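Local coordinates for protein SusD homolog (Bacteroides ovatus, PDB 4F53) that probably binds glycans, perhaps mucin O-glycans, at the cell surface as a SusD-like outer membrane lipoprotein with a TPR-like helical fold, at residues A[280-285]-A[371-376]; A[395-398]-A[404-407]. One frame throughout, in Å; residues are numbered along the deposited sequence.

Contact 1. Residues A[280-285]-A[371-376]; sequences EAYYDK and EENGIT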
loop_
_atom_site.group_PDB
_atom_site.type_symbol
_atom_site.label_atom_id
_atom_site.label_comp_id
_atom_site.label_asym_id
_atom_site.label_seq_id
_atom_site.Cartn_x
_atom_site.Cartn_y
_atom_site.Cartn_z
ATOM N N GLU A 280 14.281 9.960 11.552
ATOM C CA GLU A 280 13.732 10.755 12.643
ATOM C C GLU A 280 12.296 11.189 12.325
ATOM O O GLU A 280 11.528 11.392 13.251
ATOM C CB GLU A 280 14.639 11.960 13.008
ATOM C CG GLU A 280 14.777 13.033 11.926
ATOM C CD GLU A 280 16.106 13.768 11.740
ATOM O OE1 GLU A 280 16.806 14.009 12.753
ATOM O OE2 GLU A 280 16.404 14.176 10.587
ATOM N N ALA A 281 11.897 11.266 11.044
ATOM C CA ALA A 281 10.513 11.646 10.784
ATOM C C ALA A 281 9.559 10.451 10.930
ATOM O O ALA A 281 8.405 10.638 11.291
ATOM C CB ALA A 281 10.377 12.275 9.407
ATOM N N TYR A 282 10.036 9.229 10.665
ATOM C CA TYR A 282 9.227 7.997 10.638
ATOM C C TYR A 282 9.170 7.249 11.950
ATOM O O TYR A 282 8.125 6.701 12.301
ATOM C CB TYR A 282 9.798 7.011 9.601
ATOM C CG TYR A 282 9.639 7.379 8.146
ATOM C CD1 TYR A 282 9.028 8.575 7.767
ATOM C CD2 TYR A 282 10.044 6.507 7.142
ATOM C CE1 TYR A 282 8.801 8.877 6.425
ATOM C CE2 TYR A 282 9.830 6.807 5.798
ATOM C CZ TYR A 282 9.218 7.996 5.447
ATOM O OH TYR A 282 9.022 8.313 4.134
ATOM N N TYR A 283 10.311 7.127 12.633
ATOM C CA TYR A 283 10.313 6.296 13.814
ATOM C C TYR A 283 11.364 6.720 14.812
ATOM O O TYR A 283 12.129 7.639 14.559
ATOM C CB TYR A 283 10.507 4.802 13.404
ATOM C CG TYR A 283 11.544 4.539 12.324
ATOM C CD1 TYR A 283 12.906 4.611 12.603
ATOM C CD2 TYR A 283 11.160 4.187 11.030
ATOM C CE1 TYR A 283 13.860 4.362 11.618
ATOM C CE2 TYR A 283 12.105 3.960 10.034
ATOM C CZ TYR A 283 13.453 4.025 10.339
ATOM O OH TYR A 283 14.391 3.713 9.396
ATOM N N ASP A 284 11.401 6.025 15.957
ATOM C CA ASP A 284 12.327 6.307 17.037
ATOM C C ASP A 284 13.418 5.264 17.139
ATOM O O ASP A 284 13.304 4.180 16.585
ATOM C CB ASP A 284 11.560 6.351 18.370
ATOM C CG ASP A 284 10.743 7.610 18.596
ATOM O OD1 ASP A 284 11.288 8.704 18.409
ATOM O OD2 ASP A 284 9.606 7.494 19.093
ATOM N N LYS A 285 14.465 5.583 17.903
ATOM C CA LYS A 285 15.521 4.628 18.206
ATOM C C LYS A 285 14.938 3.565 19.158
ATOM O O LYS A 285 13.872 3.757 19.771
ATOM C CB LYS A 285 16.752 5.327 18.803
ATOM C CG LYS A 285 17.414 6.276 17.810
ATOM C CD LYS A 285 18.836 6.577 18.189
ATOM C CE LYS A 285 19.407 7.653 17.299
ATOM N NZ LYS A 285 20.767 8.056 17.734
ATOM N N GLU A 371 10.357 17.106 1.774
ATOM C CA GLU A 371 9.386 18.169 2.038
ATOM C C GLU A 371 8.154 17.624 2.776
ATOM O O GLU A 371 7.693 18.242 3.725
ATOM C CB GLU A 371 8.972 18.825 0.719
ATOM C CG GLU A 371 8.179 20.104 0.893
ATOM C CD GLU A 371 7.870 20.834 -0.397
ATOM O OE1 GLU A 371 8.406 20.445 -1.465
ATOM O OE2 GLU A 371 7.075 21.800 -0.336
ATOM N N GLU A 372 7.629 16.470 2.356
ATOM C CA GLU A 372 6.469 15.830 2.999
ATOM C C GLU A 372 6.758 15.503 4.474
ATOM O O GLU A 372 5.843 15.430 5.282
ATOM C CB GLU A 372 6.126 14.504 2.269
ATOM C CG GLU A 372 5.406 14.662 0.939
ATOM C CD GLU A 372 5.429 13.489 -0.029
ATOM O OE1 GLU A 372 6.082 12.451 0.240
ATOM O OE2 GLU A 372 4.784 13.628 -1.087
ATOM N N ASN A 373 8.042 15.266 4.810
ATOM C CA ASN A 373 8.462 14.838 6.138
ATOM C C ASN A 373 9.134 15.950 6.915
ATOM O O ASN A 373 9.725 15.684 7.964
ATOM C CB ASN A 373 9.359 13.602 6.011
ATOM C CG ASN A 373 8.552 12.378 5.619
ATOM O OD1 ASN A 373 7.730 11.880 6.380
ATOM N ND2 ASN A 373 8.680 11.922 4.392
ATOM N N GLY A 374 8.966 17.193 6.436
ATOM C CA GLY A 374 9.467 18.403 7.076
ATOM C C GLY A 374 10.970 18.533 7.122
ATOM O O GLY A 374 11.477 19.268 7.960
ATOM N N ILE A 375 11.702 17.847 6.221
ATOM C CA ILE A 375 13.161 17.941 6.208
ATOM C C ILE A 375 13.560 19.110 5.308
ATOM O O ILE A 375 13.311 19.098 4.113
ATOM C CB ILE A 375 13.821 16.594 5.823
ATOM C CG1 ILE A 375 13.350 15.505 6.792
ATOM C CG2 ILE A 375 15.358 16.725 5.818
ATOM C CD1 ILE A 375 13.510 14.252 6.308
ATOM N N THR A 376 14.177 20.118 5.904
ATOM C CA THR A 376 14.526 21.373 5.238
ATOM C C THR A 376 15.986 21.430 4.746
ATOM O O THR A 376 16.303 22.298 3.925
ATOM C CB THR A 376 14.211 22.541 6.171
ATOM O OG1 THR A 376 14.807 22.280 7.452
ATOM C CG2 THR A 376 12.695 22.760 6.333
#
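The Schellman motif that ends helix 358-372 meets the short, single-turn helix 279-282 through Asn373, which lies against Tyr282 and Ala281. Asn373 OD1 comes up to the edge of the Tyr282 ring, in the ring plane, 3.2 Å from CE1, a position where a carbonyl oxygen faces a weakly positive aromatic C-H. Ring and amide planes are turned 69° apart. With CG anti to the carbonyl carbon (chi1 -72°), the Asn373 amide stands beside its own backbone N, from where ND2 can reach back to hydrogen-bond Ser369 O one turn earlier. Nearer the backbone, Ala281 CB touches Asn373 CB at 3.8 Å, and a methyl group suits this close approach of the two backbones. Gly374 is the C-prime residue of the motif, at a positive phi that favours glycine; its N bonds to Glu371 O at 3.2 Å and Ile375 N to Phe370 O. Replacing Tyr282 by an alanine would probably open a gap beside the Asn373 amide and leave Ile436 O without the phenol that hydrogen-bonds to it. The Tyr282 ring also stacks with Phe439, which suits a large aromatic at this buried position.

Contact 2. Residues A[395-398]-A[404-407]; sequences PLKG and YDYS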
loop_
_atom_site.group_PDB
_atom_site.type_symbol
_atom_site.label_atom_id
_atom_site.label_comp_id
_atom_site.label_asym_id
_atom_site.label_seq_id
_atom_site.Cartn_x
_atom_site.Cartn_y
_atom_site.Cartn_z
ATOM N N PRO A 395 19.790 -7.215 17.173
ATOM C CA PRO A 395 20.414 -6.602 18.376
ATOM C C PRO A 395 20.204 -7.392 19.672
ATOM O O PRO A 395 20.884 -7.129 20.683
ATOM C CB PRO A 395 19.752 -5.228 18.462
ATOM C CG PRO A 395 18.463 -5.378 17.716
ATOM C CD PRO A 395 18.715 -6.357 16.622
ATOM N N LEU A 396 19.290 -8.372 19.641
ATOM C CA LEU A 396 18.990 -9.188 20.813
ATOM C C LEU A 396 19.799 -10.500 20.850
ATOM O O LEU A 396 19.774 -11.198 21.867
ATOM C CB LEU A 396 17.481 -9.464 20.896
ATOM C CG LEU A 396 16.593 -8.230 21.227
ATOM C CD1 LEU A 396 15.156 -8.622 21.330
ATOM C CD2 LEU A 396 17.030 -7.556 22.529
ATOM N N LYS A 397 20.563 -10.799 19.777
ATOM C CA LYS A 397 21.420 -11.988 19.677
ATOM C C LYS A 397 22.433 -12.024 20.845
ATOM O O LYS A 397 23.136 -11.039 21.087
ATOM C CB LYS A 397 22.137 -12.045 18.317
ATOM C CG LYS A 397 22.993 -13.294 18.155
ATOM C CD LYS A 397 24.060 -13.096 17.110
ATOM C CE LYS A 397 24.986 -14.281 17.028
ATOM N NZ LYS A 397 25.921 -14.147 15.886
ATOM N N GLY A 398 22.428 -13.135 21.586
ATOM C CA GLY A 398 23.292 -13.333 22.740
ATOM C C GLY A 398 22.897 -12.612 24.024
ATOM O O GLY A 398 23.589 -12.764 25.037
ATOM N N TYR A 404 16.444 -16.495 20.625
ATOM C CA TYR A 404 16.431 -16.463 19.177
ATOM C C TYR A 404 17.388 -15.447 18.555
ATOM O O TYR A 404 17.758 -14.456 19.175
ATOM C CB TYR A 404 14.998 -16.203 18.694
ATOM C CG TYR A 404 13.971 -17.156 19.278
ATOM C CD1 TYR A 404 13.727 -18.396 18.690
ATOM C CD2 TYR A 404 13.244 -16.821 20.416
ATOM C CE1 TYR A 404 12.790 -19.285 19.228
ATOM C CE2 TYR A 404 12.300 -17.697 20.958
ATOM C CZ TYR A 404 12.070 -18.925 20.354
ATOM O OH TYR A 404 11.127 -19.781 20.866
ATOM N N ASP A 405 17.794 -15.731 17.316
ATOM C CA ASP A 405 18.655 -14.885 16.493
ATOM C C ASP A 405 18.002 -14.760 15.111
ATOM O O ASP A 405 18.068 -15.696 14.306
ATOM C CB ASP A 405 20.090 -15.453 16.401
ATOM C CG ASP A 405 21.002 -14.676 15.463
ATOM O OD1 ASP A 405 20.722 -13.484 15.215
ATOM O OD2 ASP A 405 22.012 -15.254 14.993
ATOM N N TYR A 406 17.363 -13.608 14.844
ATOM C CA TYR A 406 16.658 -13.395 13.592
ATOM C C TYR A 406 17.472 -12.563 12.597
ATOM O O TYR A 406 16.911 -11.999 11.665
ATOM C CB TYR A 406 15.266 -12.802 13.859
ATOM C CG TYR A 406 14.337 -13.833 14.466
ATOM C CD1 TYR A 406 13.979 -14.977 13.760
ATOM C CD2 TYR A 406 13.884 -13.709 15.776
ATOM C CE1 TYR A 406 13.174 -15.962 14.331
ATOM C CE2 TYR A 406 13.036 -14.663 16.342
ATOM C CZ TYR A 406 12.703 -15.800 15.622
ATOM O OH TYR A 406 11.866 -16.753 16.151
ATOM N N SER A 407 18.809 -12.603 12.723
ATOM C CA SER A 407 19.739 -11.968 11.785
ATOM C C SER A 407 19.524 -12.531 10.363
ATOM O O SER A 407 19.145 -13.694 10.196
ATOM C CB SER A 407 21.183 -12.215 12.217
ATOM O OG SER A 407 21.456 -11.759 13.534
HETATM O O HOH W 1 20.209 -15.084 20.793
#
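Lys397 and Asp405 make the close part of this contact, the lysine stem slanting across the carboxylate where two parts of one long loop pass each other. The meeting is between the aliphatic stem of the lysine and the carboxylate: Lys397 CG sits 3.6 Å from Asp405 CG, and CB lies 3.7 Å from OD1. Both side chains leave the backbone with CG opposite their own N (chi1 -178° for Lys397, 175° for Asp405), and the lysine is extended beyond CG, so that CD and CE come alongside Asp405 OD2. There the packing gives way to a looser, solvent-facing side. Lys397 NZ stops 4.2 Å from Asp405 OD2, too far for a salt bridge, although the opposite charges probably still attract. A long, flexible lysine suits such a place, because its methylenes cover the acid while the ammonium group can remain hydrated.

The other carboxylate oxygen has two donors. Asp405 OD1 closes an Asx turn by accepting from Ser407 N at 3.3 Å, met from above the carboxylate plane, and its syn lone pair accepts from Ser407 OG, with OG 2.5 Å from OD1. Together they probably limit rotation of the carboxylate, and the small serine brings both to one acceptor. Backbone groups meet less directly: one water accepts from Gly398 N at 3.1 Å and donates to Tyr404 O at 3.0 Å. Glycine suits position 398 because its phi is positive.

Asp394 ties the two sides together, taking Leu396 N and Tyr406 N on its carboxylate, and its own N bonds to Ser407 OG. The whole turn lies in the loop between helices 379-383 and 423-438, with Pro395 and Leu396 resting on Phe288 of helix 288-291.

Contact 1 is partly buried and joins elements distant in sequence, the ends of helices 279-282 and 358-372; contact 2 lies at the surface, farther from the centre of the chain, and joins two parts of a single loop. They share no segment, and their nearest atoms are about 10 Å apart. Their chemistry follows their places. In contact 1 an aromatic edge meets the amide oxygen, while the amide nitrogen and the phenol are bound to backbone carbonyls. In contact 2 charged side chains touch mainly through a lysine's hydrocarbon stem, and a water spans the backbones. Both include a glycine at positive phi: one ends a helix, the other lies in an irregular turn.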